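Local coordinates for glycosyl hyrolase, family 3 (PDB 3TEV), which probably hydrolyses O-glycosidic bonds with a TIM-barrel domain of glycoside hydrolase family 3, at residues R325-A328 with R329-A333; A65-R68 with E69-E73; I227-D230 with A231-A234; V197-S200 with R201-D205; A271-G274 with R275-A279. One frame throughout, in Å; residues are numbered along the deposited sequence. Where two conformers were deposited one is given.

Contact 1: R325-A328 with R329-A333; sequences RALA and RRFPA
Arg329 opens the second half of this helix end by bonding from its N to Arg325 O, 2.9 Å away, in the i to i+4 manner of an alpha helix. Its side chain then doubles back along the helix: a bend at chi3 (-41°) lays the guanidinium over the preceding turn, one face above Arg325 O, and brings Arg329 NH2 to 3.6 Å from Ala326 CA. The same NH2 makes a salt bridge with Glu322, further back along the helix, which helps hold the group in this folded pose. Arg330 repeats the backbone pattern, its N reaching Ala326 O at 3.1 Å. Its side chain runs straight out from CG to NE and leads away from 325-328; on the way Arg330 CG sits over the middle of one face of the Phe331 ring, 3.9 Å above the plane.

Phe331 N gives the last of the three bonds, 2.8 Å to Leu327 O, yet the residue itself has already left helical geometry. This is the C-terminal end of helix 314-330, the last helix modelled, running beside the parallel strands of the barrel. The Phe331 ring turns its edge to Leu327, with Phe331 CD2 lying 3.8 Å from Leu327 CD1 and that methyl in the ring plane. Both side chains also touch Ala174 of strand 174-180, a buried apolar patch between helix and sheet.

Pro332 has no N-H to continue the helical bonding; instead its CA makes a CH...O contact of 3.1 Å with Ala328 O. Beyond it Ala333 meets Asn127 and Ile77, and its O accepts from Arg122.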
loop_
_atom_site.group_PDB
_atom_site.type_symbol
_atom_site.label_atom_id
_atom_site.label_comp_id
_atom_site.label_asym_id
_atom_site.label_seq_id
_atom_site.Cartn_x
_atom_site.Cartn_y
_atom_site.Cartn_z
ATOM N N ARG A 325 12.850 4.143 -4.363
ATOM C CA ARG A 325 14.046 3.572 -4.898
ATOM C C ARG A 325 14.831 2.819 -3.827
ATOM O O ARG A 325 15.351 1.744 -4.094
ATOM C CB ARG A 325 14.841 4.653 -5.619
ATOM C CG ARG A 325 14.666 4.505 -7.122
ATOM C CD ARG A 325 14.146 5.665 -7.898
ATOM N NE ARG A 325 15.195 6.437 -8.493
ATOM C CZ ARG A 325 15.195 6.966 -9.728
ATOM N NH1 ARG A 325 14.207 6.780 -10.602
ATOM N NH2 ARG A 325 16.228 7.673 -10.097
ATOM N N ALA A 326 14.850 3.344 -2.607
ATOM C CA ALA A 326 15.539 2.680 -1.507
ATOM C C ALA A 326 14.884 1.330 -1.216
ATOM O O ALA A 326 15.584 0.351 -0.956
ATOM C CB ALA A 326 15.579 3.555 -0.257
ATOM N N LEU A 327 13.551 1.291 -1.303
ATOM C CA LEU A 327 12.791 0.059 -1.130
ATOM C C LEU A 327 13.159 -0.996 -2.177
ATOM O O LEU A 327 13.443 -2.146 -1.836
ATOM C CB LEU A 327 11.281 0.334 -1.182
ATOM C CG LEU A 327 10.358 -0.811 -0.761
ATOM C CD1 LEU A 327 10.469 -1.060 0.739
ATOM C CD2 LEU A 327 8.899 -0.535 -1.103
ATOM N N ALA A 328 13.120 -0.615 -3.447
ATOM C CA ALA A 328 13.565 -1.508 -4.508
ATOM C C ALA A 328 15.041 -1.951 -4.405
ATOM O O ALA A 328 15.352 -3.057 -4.850
ATOM C CB ALA A 328 13.285 -0.899 -5.879
ATOM N N ARG A 329 15.945 -1.105 -3.877
ATOM C CA ARG A 329 17.358 -1.511 -3.699
ATOM C C ARG A 329 17.454 -2.605 -2.620
ATOM O O ARG A 329 18.221 -3.556 -2.735
ATOM C CB ARG A 329 18.281 -0.333 -3.309
ATOM C CG ARG A 329 19.181 0.150 -4.429
ATOM C CD ARG A 329 20.153 1.327 -4.052
ATOM N NE ARG A 329 19.539 2.370 -3.212
ATOM C CZ ARG A 329 18.982 3.509 -3.636
ATOM N NH1 ARG A 329 18.923 3.826 -4.927
ATOM N NH2 ARG A 329 18.479 4.342 -2.740
ATOM N N ARG A 330 16.660 -2.438 -1.576
ATOM C CA ARG A 330 16.664 -3.355 -0.460
ATOM C C ARG A 330 15.986 -4.672 -0.871
ATOM O O ARG A 330 16.441 -5.736 -0.507
ATOM C CB ARG A 330 15.955 -2.704 0.729
ATOM C CG ARG A 330 16.037 -3.508 2.003
ATOM C CD ARG A 330 15.311 -2.796 3.115
ATOM N NE ARG A 330 15.291 -3.617 4.327
ATOM C CZ ARG A 330 14.484 -3.412 5.362
ATOM N NH1 ARG A 330 13.617 -2.404 5.348
ATOM N NH2 ARG A 330 14.552 -4.221 6.414
ATOM N N PHE A 331 14.926 -4.567 -1.673
ATOM C CA PHE A 331 14.124 -5.701 -2.085
ATOM C C PHE A 331 14.023 -5.735 -3.622
ATOM O O PHE A 331 12.960 -5.482 -4.188
ATOM C CB PHE A 331 12.722 -5.592 -1.473
ATOM C CG PHE A 331 12.700 -5.546 0.042
ATOM C CD1 PHE A 331 13.093 -6.658 0.799
ATOM C CD2 PHE A 331 12.258 -4.407 0.711
ATOM C CE1 PHE A 331 13.045 -6.645 2.200
ATOM C CE2 PHE A 331 12.188 -4.379 2.120
ATOM C CZ PHE A 331 12.600 -5.500 2.867
ATOM N N PRO A 332 15.133 -6.051 -4.303
ATOM C CA PRO A 332 15.105 -6.044 -5.761
ATOM C C PRO A 332 14.132 -7.083 -6.344
ATOM O O PRO A 332 14.028 -8.208 -5.833
ATOM C CB PRO A 332 16.556 -6.365 -6.152
ATOM C CG PRO A 332 17.149 -7.047 -4.972
ATOM C CD PRO A 332 16.371 -6.642 -3.754
ATOM N N ALA A 333 13.435 -6.699 -7.411
ATOM C CA ALA A 333 12.493 -7.593 -8.065
ATOM C C ALA A 333 13.162 -8.769 -8.772
ATOM O O ALA A 333 12.721 -9.901 -8.618
ATOM C CB ALA A 333 11.610 -6.835 -9.028
#

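Contact 2: A65-R68 with E69-E73; sequences ADLR and EVMGE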
loop_
_atom_site.group_PDB
_atom_site.type_symbol
_atom_site.label_atom_id
_atom_site.label_comp_id
_atom_site.label_asym_id
_atom_site.label_seq_id
_atom_site.Cartn_x
_atom_site.Cartn_y
_atom_site.Cartn_z
ATOM N N ALA A 65 9.126 -11.172 -15.083
ATOM C CA ALA A 65 10.423 -11.024 -15.722
ATOM C C ALA A 65 10.296 -9.970 -16.802
ATOM O O ALA A 65 11.132 -9.075 -16.890
ATOM C CB ALA A 65 10.946 -12.364 -16.301
ATOM N N ASP A 66 9.237 -10.056 -17.600
ATOM C CA ASP A 66 8.974 -9.030 -18.605
ATOM C C ASP A 66 8.850 -7.621 -17.985
ATOM O O ASP A 66 9.399 -6.646 -18.514
ATOM C CB ASP A 66 7.721 -9.381 -19.404
ATOM C CG ASP A 66 7.899 -10.629 -20.261
ATOM O OD1 ASP A 66 9.045 -11.111 -20.458
ATOM O OD2 ASP A 66 6.875 -11.154 -20.732
ATOM N N LEU A 67 8.144 -7.523 -16.863
ATOM C CA LEU A 67 7.933 -6.230 -16.213
ATOM C C LEU A 67 9.237 -5.673 -15.702
ATOM O O LEU A 67 9.480 -4.478 -15.794
ATOM C CB LEU A 67 6.951 -6.348 -15.057
ATOM C CG LEU A 67 5.495 -6.477 -15.475
ATOM C CD1 LEU A 67 4.617 -7.070 -14.306
ATOM C CD2 LEU A 67 4.994 -5.121 -15.976
ATOM N N ARG A 68 10.080 -6.549 -15.171
ATOM C CA ARG A 68 11.364 -6.128 -14.695
ATOM C C ARG A 68 12.250 -5.643 -15.849
ATOM O O ARG A 68 13.011 -4.690 -15.684
ATOM C CB ARG A 68 12.054 -7.256 -13.908
ATOM C CG ARG A 68 13.543 -7.017 -13.668
ATOM C CD ARG A 68 13.796 -5.767 -12.801
ATOM N NE ARG A 68 15.224 -5.579 -12.558
ATOM C CZ ARG A 68 16.071 -5.021 -13.424
ATOM N NH1 ARG A 68 15.650 -4.592 -14.615
ATOM N NH2 ARG A 68 17.355 -4.900 -13.097
ATOM N N GLU A 69 12.148 -6.296 -17.005
ATOM C CA GLU A 69 12.939 -5.909 -18.167
ATOM C C GLU A 69 12.511 -4.534 -18.688
ATOM O O GLU A 69 13.351 -3.693 -18.986
ATOM C CB GLU A 69 12.856 -6.975 -19.263
ATOM C CG GLU A 69 13.464 -6.553 -20.602
ATOM C CD GLU A 69 14.968 -6.344 -20.538
ATOM O OE1 GLU A 69 15.618 -6.925 -19.637
ATOM O OE2 GLU A 69 15.508 -5.607 -21.395
ATOM N N VAL A 70 11.201 -4.302 -18.757
ATOM C CA VAL A 70 10.663 -3.033 -19.239
ATOM C C VAL A 70 10.894 -1.895 -18.240
ATOM O O VAL A 70 11.327 -0.831 -18.628
ATOM C CB VAL A 70 9.158 -3.175 -19.595
ATOM C CG1 VAL A 70 8.545 -1.836 -20.062
ATOM C CG2 VAL A 70 8.985 -4.235 -20.671
HETATM N N MSE A 71 10.631 -2.131 -16.956
HETATM C CA MSE A 71 10.664 -1.069 -15.947
HETATM C C MSE A 71 12.055 -0.762 -15.358
HETATM O O MSE A 71 12.269 0.324 -14.817
HETATM C CB MSE A 71 9.671 -1.381 -14.820
HETATM C CG MSE A 71 8.216 -1.559 -15.298
HETATM SE SE MSE A 71 7.051 -2.275 -13.889
HETATM C CE MSE A 71 6.764 -0.633 -13.024
ATOM N N GLY A 72 12.990 -1.707 -15.436
ATOM C CA GLY A 72 14.365 -1.454 -14.996
ATOM C C GLY A 72 14.550 -1.744 -13.511
ATOM O O GLY A 72 13.644 -2.258 -12.840
ATOM N N GLU A 73 15.716 -1.386 -12.990
ATOM C CA GLU A 73 16.134 -1.825 -11.666
ATOM C C GLU A 73 15.290 -1.322 -10.530
ATOM O O GLU A 73 15.287 -1.950 -9.483
ATOM C CB GLU A 73 17.600 -1.449 -11.381
ATOM C CG GLU A 73 17.879 0.060 -11.485
ATOM C CD GLU A 73 19.359 0.427 -11.221
ATOM O OE1 GLU A 73 19.943 -0.053 -10.221
ATOM O OE2 GLU A 73 19.924 1.205 -12.011
#
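The guanidinium of Arg68 lies flat over the backbone that leaves the helix, its face against the Gly72-Glu73 peptide. Gly72 C is 3.2 Å above the Arg68 guanidinium plane toward the rim, and Glu73 CA sits over the centre. CG of Arg68 points opposite the backbone N (chi1 166°), and a bend at chi2 (63°) swings the chain toward the C-terminal end of the helix, taking Arg68 CD to 3.5 Å from Gly72 O. Arg68 and Glu73 run side by side the same way, their charged planes only 13° apart, but Arg68 NH2 and Glu73 OE1 are 6.2 Å from each other, so any attraction acts at a distance. With an alanine here, the Gly72-Glu73 turn would probably lose the flat cover over its peptide, and Glu73 its nearby positive charge.

Helix 57-71 is the helix of the beta-alpha-beta unit between strands 46-49 and 76-79, and Gly72 is the first residue to leave its helical angles. Its phi is positive, and at its backbone angles a CB would be jammed against the preceding carbonyl O, which calls for glycine. Gly72 N still reaches Arg68 O at 3.0 Å, though from well above the carbonyl plane.

On another flank Leu67 and the selenomethionine Met71 lie alongside each other, CD2 of Leu67 4.1 Å from SE of Met71. Leu67 also meets Leu39 of helix 33-42. Val70 packs on that helix too, while Val70 CG2 comes to 3.3 Å from Asp66 O.

Contact 3: I227-D230 with A231-A234; sequences IVYD and ALDA
Tyr229 O receives two backbone donors, Leu232 N and Asp233 N, each at 2.9 Å, and so pulls the chain into a tight turn straight after the short strand 228-229. That strand pairs in parallel with strand 196-197 in a small two-stranded sheet, separate from the eight strands of the barrel, and the turn starts the loop leading to helix 242-252. The two donors arrive differently. Asp233 N comes nearly along the C=O axis with an almost straight N-H...O (177°), whereas Leu232 N sits well above the carbonyl plane.

Among the side chains, Tyr229 and Leu232 lie next to each other and point the same way. Leu232 CD1 is 3.9 Å from Tyr229 CB and approaches the start of the ring obliquely; Leu232 CG, set opposite its own carbonyl carbon (chi1 -59°), lies against the same Tyr229 CB. The Tyr229 ring leads away from the turn, back beside its own strand, and its OH hydrogen-bonds to Gly182 O. Leu232 meanwhile packs on Arg201 and Leu204 of helix 201-206, joining the turn to that helix.

Val228 brings CG1 to the far end of the turn, 3.6 Å from both Asp233 O and Ala234 O. The two acids find their partners outside the turn: Asp230 OD1 forms a salt bridge with Arg196, whose NH2 also bonds to Ala234 O, and Asp233 OD2 is hydrogen-bonded to Ser241 OG. One water closes the turn, accepting from Tyr229 N at 2.9 Å and donating to Asp233 O at 2.7 Å.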
loop_
_atom_site.group_PDB
_atom_site.type_symbol
_atom_site.label_atom_id
_atom_site.label_comp_id
_atom_site.label_asym_id
_atom_site.label_seq_id
_atom_site.Cartn_x
_atom_site.Cartn_y
_atom_site.Cartn_z
ATOM N N ILE A 227 -10.368 6.686 5.228
ATOM C CA ILE A 227 -11.266 6.763 6.374
ATOM C C ILE A 227 -11.066 8.086 7.095
ATOM O O ILE A 227 -9.944 8.557 7.222
ATOM C CB ILE A 227 -10.996 5.590 7.352
ATOM C CG1 ILE A 227 -11.199 4.247 6.639
ATOM C CG2 ILE A 227 -11.872 5.690 8.627
ATOM C CD1 ILE A 227 -10.513 3.082 7.365
ATOM N N VAL A 228 -12.161 8.678 7.553
ATOM C CA VAL A 228 -12.107 9.935 8.284
ATOM C C VAL A 228 -12.059 9.609 9.781
ATOM O O VAL A 228 -12.963 8.936 10.299
ATOM C CB VAL A 228 -13.334 10.872 7.943
ATOM C CG1 VAL A 228 -13.220 12.204 8.660
ATOM C CG2 VAL A 228 -13.449 11.113 6.434
ATOM N N TYR A 229 -10.999 10.052 10.462
ATOM C CA TYR A 229 -10.890 9.922 11.934
ATOM C C TYR A 229 -11.141 11.277 12.584
ATOM O O TYR A 229 -10.273 12.156 12.518
ATOM C CB TYR A 229 -9.516 9.383 12.338
ATOM C CG TYR A 229 -9.264 8.016 11.765
ATOM C CD1 TYR A 229 -9.321 6.861 12.557
ATOM C CD2 TYR A 229 -9.017 7.872 10.404
ATOM C CE1 TYR A 229 -9.127 5.590 11.991
ATOM C CE2 TYR A 229 -8.809 6.640 9.843
ATOM C CZ TYR A 229 -8.870 5.505 10.621
ATOM O OH TYR A 229 -8.645 4.301 9.975
ATOM N N ASP A 230 -12.324 11.444 13.187
ATOM C CA ASP A 230 -12.711 12.677 13.884
ATOM C C ASP A 230 -11.632 13.224 14.827
ATOM O O ASP A 230 -11.456 14.438 14.952
ATOM C CB ASP A 230 -13.984 12.466 14.722
ATOM C CG ASP A 230 -15.218 12.169 13.885
ATOM O OD1 ASP A 230 -15.173 12.242 12.645
ATOM O OD2 ASP A 230 -16.263 11.856 14.487
ATOM N N ALA A 231 -10.927 12.328 15.507
ATOM C CA ALA A 231 -9.990 12.744 16.545
ATOM C C ALA A 231 -8.661 13.208 15.954
ATOM O O ALA A 231 -7.874 13.806 16.660
ATOM C CB ALA A 231 -9.775 11.623 17.565
ATOM N N LEU A 232 -8.443 12.961 14.662
ATOM C CA LEU A 232 -7.182 13.277 13.977
ATOM C C LEU A 232 -7.335 14.386 12.945
ATOM O O LEU A 232 -6.501 15.293 12.859
ATOM C CB LEU A 232 -6.637 12.034 13.277
ATOM C CG LEU A 232 -6.345 10.798 14.130
ATOM C CD1 LEU A 232 -5.758 9.677 13.292
ATOM C CD2 LEU A 232 -5.410 11.149 15.287
ATOM N N ASP A 233 -8.393 14.288 12.145
ATOM C CA ASP A 233 -8.686 15.227 11.066
ATOM C C ASP A 233 -10.126 14.972 10.653
ATOM O O ASP A 233 -10.421 13.995 9.948
ATOM C CB ASP A 233 -7.742 15.010 9.873
ATOM C CG ASP A 233 -7.948 16.025 8.757
ATOM O OD1 ASP A 233 -8.959 16.777 8.742
ATOM O OD2 ASP A 233 -7.075 16.071 7.874
ATOM N N ALA A 234 -11.013 15.849 11.106
ATOM C CA ALA A 234 -12.444 15.664 10.894
ATOM C C ALA A 234 -12.880 16.016 9.467
ATOM O O ALA A 234 -14.012 15.738 9.084
ATOM C CB ALA A 234 -13.262 16.443 11.951
HETATM O O HOH W 1 -9.188 11.729 9.006
#

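Contact 4: V197-S200 with R201-D205; sequences VSKS and RAELD
Ser200 and Glu203 form a capping box at the start of helix 201-206: the side chain of each bonds to the backbone N of the other. Followed outward, Glu203 begins with CB, 3.4 Å from Ser200 O. Glu203 CG, set opposite the carbonyl carbon (chi1 -68°), passes 3.2 Å from Ser200 OG, and the extended chain carries the carboxylate back to the backbone of Ser200, just ahead of the helix. At the tip Glu203 OE1 takes two bonds on its anti side, 2.9 Å from Ser200 N and 3.1 Å from Ser200 OG. In return Ser200 OG accepts from Glu203 N at 3.3 Å, the longer bond of the box. With two donors on OE1, the carboxylate is held against turning, and a negative charge at this N-terminal end would probably be favoured by the helix dipole.

Lys199 lays its CB beside OE1 of Glu203, then runs fully extended away from the box to salt bridges with Glu208 and Asp185. Leu204 tucks under the incoming chain, Leu204 CG 3.3 Å from Ser200 O, and its CD2 reaches Val197 CG1 of strand 196-197 at 4.1 Å. Without the Leu204 branch, as with an alanine here, Val197 CG1 and Lys199 CB would probably lose this methyl and a gap would open between helix and strand, where Ala231 and Leu232 also pack.

Arg201, the first residue of the helix, reaches one turn along to Asp205 in a salt bridge: Arg201 NE meets Asp205 OD1 at 3.0 Å, in the guanidinium plane, on the syn side of OD1 but well out of the carboxylate plane.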
loop_
_atom_site.group_PDB
_atom_site.type_symbol
_atom_site.label_atom_id
_atom_site.label_comp_id
_atom_site.label_asym_id
_atom_site.label_seq_id
_atom_site.Cartn_x
_atom_site.Cartn_y
_atom_site.Cartn_z
ATOM N N VAL A 197 -14.468 7.064 11.696
ATOM C CA VAL A 197 -14.204 6.531 13.016
ATOM C C VAL A 197 -14.321 7.713 13.962
ATOM O O VAL A 197 -13.635 8.712 13.797
ATOM C CB VAL A 197 -12.810 5.885 13.098
ATOM C CG1 VAL A 197 -12.447 5.513 14.548
ATOM C CG2 VAL A 197 -12.748 4.663 12.207
ATOM N N SER A 198 -15.204 7.610 14.942
ATOM C CA SER A 198 -15.460 8.749 15.817
ATOM C C SER A 198 -14.875 8.590 17.234
ATOM O O SER A 198 -15.160 9.401 18.121
ATOM C CB SER A 198 -16.959 8.996 15.899
ATOM O OG SER A 198 -17.535 7.903 16.597
ATOM N N LYS A 199 -14.073 7.546 17.441
ATOM C CA LYS A 199 -13.383 7.298 18.721
ATOM C C LYS A 199 -12.430 8.425 19.083
ATOM O O LYS A 199 -11.865 9.082 18.202
ATOM C CB LYS A 199 -12.563 6.006 18.629
ATOM C CG LYS A 199 -13.398 4.758 18.408
ATOM C CD LYS A 199 -12.527 3.527 18.243
ATOM C CE LYS A 199 -13.402 2.308 18.016
ATOM N NZ LYS A 199 -12.594 1.070 17.837
ATOM N N SER A 200 -12.224 8.612 20.383
ATOM C CA SER A 200 -11.252 9.573 20.895
ATOM C C SER A 200 -9.816 9.157 20.584
ATOM O O SER A 200 -9.538 7.988 20.263
ATOM C CB SER A 200 -11.409 9.714 22.409
ATOM O OG SER A 200 -10.991 8.515 23.053
ATOM N N ARG A 201 -8.910 10.121 20.709
ATOM C CA ARG A 201 -7.484 9.882 20.516
ATOM C C ARG A 201 -6.955 8.782 21.438
ATOM O O ARG A 201 -6.272 7.870 20.973
ATOM C CB ARG A 201 -6.673 11.178 20.696
ATOM C CG ARG A 201 -5.158 11.012 20.500
ATOM C CD ARG A 201 -4.852 10.343 19.145
ATOM N NE ARG A 201 -3.430 10.061 18.984
ATOM C CZ ARG A 201 -2.563 10.912 18.444
ATOM N NH1 ARG A 201 -2.970 12.102 18.004
ATOM N NH2 ARG A 201 -1.289 10.571 18.341
ATOM N N ALA A 202 -7.273 8.871 22.730
ATOM C CA ALA A 202 -6.827 7.870 23.706
ATOM C C ALA A 202 -7.296 6.461 23.312
ATOM O O ALA A 202 -6.539 5.501 23.407
ATOM C CB ALA A 202 -7.301 8.235 25.132
ATOM N N GLU A 203 -8.538 6.352 22.850
ATOM C CA GLU A 203 -9.045 5.093 22.301
ATOM C C GLU A 203 -8.239 4.651 21.076
ATOM O O GLU A 203 -7.901 3.478 20.950
ATOM C CB GLU A 203 -10.534 5.201 21.954
ATOM C CG GLU A 203 -11.483 5.336 23.163
ATOM C CD GLU A 203 -12.949 5.551 22.738
ATOM O OE1 GLU A 203 -13.319 6.661 22.255
ATOM O OE2 GLU A 203 -13.738 4.592 22.891
ATOM N N LEU A 204 -7.924 5.588 20.187
ATOM C CA LEU A 204 -7.131 5.271 19.001
ATOM C C LEU A 204 -5.747 4.758 19.355
ATOM O O LEU A 204 -5.298 3.753 18.801
ATOM C CB LEU A 204 -7.035 6.477 18.059
ATOM C CG LEU A 204 -8.344 6.921 17.387
ATOM C CD1 LEU A 204 -8.160 8.193 16.551
ATOM C CD2 LEU A 204 -8.933 5.804 16.554
ATOM N N ASP A 205 -5.095 5.443 20.298
ATOM C CA ASP A 205 -3.782 5.066 20.826
ATOM C C ASP A 205 -3.731 3.643 21.386
ATOM O O ASP A 205 -2.748 2.940 21.200
ATOM C CB ASP A 205 -3.362 6.050 21.938
ATOM C CG ASP A 205 -2.911 7.397 21.387
ATOM O OD1 ASP A 205 -2.564 7.471 20.186
ATOM O OD2 ASP A 205 -2.910 8.386 22.151
#

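Contact 5: A271-G274 with R275-A279; sequences ANYG and RGEAA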
loop_
_atom_site.group_PDB
_atom_site.type_symbol
_atom_site.label_atom_id
_atom_site.label_comp_id
_atom_site.label_asym_id
_atom_site.label_seq_id
_atom_site.Cartn_x
_atom_site.Cartn_y
_atom_site.Cartn_z
ATOM N N ALA A 271 -16.778 9.085 -5.763
ATOM C CA ALA A 271 -18.003 9.866 -5.726
ATOM C C ALA A 271 -17.796 11.248 -5.130
ATOM O O ALA A 271 -18.641 12.128 -5.290
ATOM C CB ALA A 271 -19.109 9.112 -4.952
ATOM N N ASN A 272 -16.692 11.430 -4.421
ATOM C CA ASN A 272 -16.460 12.661 -3.661
ATOM C C ASN A 272 -15.348 13.576 -4.197
ATOM O O ASN A 272 -15.318 14.767 -3.867
ATOM C CB ASN A 272 -16.248 12.331 -2.175
ATOM C CG ASN A 272 -17.533 11.852 -1.493
ATOM O OD1 ASN A 272 -18.398 12.654 -1.138
ATOM N ND2 ASN A 272 -17.659 10.543 -1.313
ATOM N N TYR A 273 -14.464 13.016 -5.036
ATOM C CA TYR A 273 -13.307 13.726 -5.586
ATOM C C TYR A 273 -13.111 13.372 -7.070
ATOM O O TYR A 273 -13.582 12.329 -7.540
ATOM C CB TYR A 273 -12.031 13.352 -4.808
ATOM C CG TYR A 273 -12.099 13.611 -3.315
ATOM C CD1 TYR A 273 -11.632 14.819 -2.765
ATOM C CD2 TYR A 273 -12.630 12.649 -2.445
ATOM C CE1 TYR A 273 -11.707 15.069 -1.393
ATOM C CE2 TYR A 273 -12.725 12.888 -1.056
ATOM C CZ TYR A 273 -12.259 14.099 -0.538
ATOM O OH TYR A 273 -12.346 14.324 0.820
ATOM N N GLY A 274 -12.424 14.250 -7.803
ATOM C CA GLY A 274 -11.891 13.906 -9.122
ATOM C C GLY A 274 -10.622 13.062 -8.977
ATOM O O GLY A 274 -9.892 13.215 -8.007
ATOM N N ARG A 275 -10.359 12.172 -9.928
ATOM C CA ARG A 275 -9.226 11.259 -9.821
ATOM C C ARG A 275 -7.908 12.028 -9.653
ATOM O O ARG A 275 -7.205 11.847 -8.661
ATOM C CB ARG A 275 -9.163 10.295 -11.018
ATOM C CG ARG A 275 -10.365 9.338 -11.163
ATOM C CD ARG A 275 -10.419 8.242 -10.064
ATOM N NE ARG A 275 -9.247 7.367 -10.136
ATOM C CZ ARG A 275 -9.262 6.065 -10.446
ATOM N NH1 ARG A 275 -10.427 5.433 -10.695
ATOM N NH2 ARG A 275 -8.095 5.397 -10.482
ATOM N N GLY A 276 -7.604 12.905 -10.607
ATOM C CA GLY A 276 -6.360 13.655 -10.599
ATOM C C GLY A 276 -6.173 14.564 -9.397
ATOM O O GLY A 276 -5.102 14.580 -8.791
ATOM N N GLU A 277 -7.213 15.317 -9.057
ATOM C CA GLU A 277 -7.238 16.113 -7.833
ATOM C C GLU A 277 -6.893 15.262 -6.590
ATOM O O GLU A 277 -6.045 15.643 -5.795
ATOM C CB GLU A 277 -8.612 16.812 -7.691
ATOM C CG GLU A 277 -9.151 16.962 -6.255
ATOM C CD GLU A 277 -10.611 17.428 -6.189
ATOM O OE1 GLU A 277 -11.544 16.609 -6.409
ATOM O OE2 GLU A 277 -10.829 18.630 -5.899
ATOM N N ALA A 278 -7.533 14.106 -6.439
ATOM C CA ALA A 278 -7.299 13.249 -5.282
ATOM C C ALA A 278 -5.830 12.778 -5.218
ATOM O O ALA A 278 -5.215 12.770 -4.154
ATOM C CB ALA A 278 -8.269 12.068 -5.274
ATOM N N ALA A 279 -5.268 12.409 -6.361
ATOM C CA ALA A 279 -3.906 11.920 -6.398
ATOM C C ALA A 279 -2.891 13.029 -6.039
ATOM O O ALA A 279 -1.951 12.797 -5.287
ATOM C CB ALA A 279 -3.609 11.324 -7.745
#
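Glu277 OE1 accepts from Gly274 N at 2.9 Å, a nearly straight bond (161°) that meets the oxygen on its anti side, close to the carboxylate plane. Glu277 OE1 also lies 3.5 Å from Tyr273 CA and, further out, near the plane of the Tyr273 ring at its edge. Ring and carboxylate are turned 79° apart, and the two side chains cross at about a right angle. Ala278 sets its CB 4.0 Å from Tyr273 CB, while Ala278 N bonds to Gly274 O at 3.0 Å, the first i to i+4 bond of the new helix.

Further out, Tyr273 rests on Pro237 and Leu240, which back the side chain that borders the carboxylate. Ala278 is buried against Met264. Arg275, doubly bent at chi2 and chi3, turns off to Val298 and Thr302 of helix 296-309, and its NH2 bonds to Leu293 O.

Gly274 is the N-cap of helix 275-285, and the bond from its N to the glutamate three residues on is the glutamate-to-backbone bond of a capping box; the reciprocal bond is absent because Gly274 has no side chain to make it.

Along the chain the order is contact 2, contact 4, contact 3, contact 5 and contact 1. Contacts 3 and 4 form one neighbourhood, their centres 9 Å apart: strands 196-197 and 228-229 pair there by backbone bonds, tying a capped helix to a turn. Contact 5, another helix start, lies about 19 Å from contact 3 between centres, without touching it. Across the chain's centre from contacts 3 and 4, contacts 1 and 2 end helices 314-330 and 57-71. Their centres are 13 Å apart, and they touch where Ala328 CB packs 4.3 Å from Glu73 O. In contacts 1 and 2, helix ends far apart in sequence thus meet on one parallel-stranded barrel.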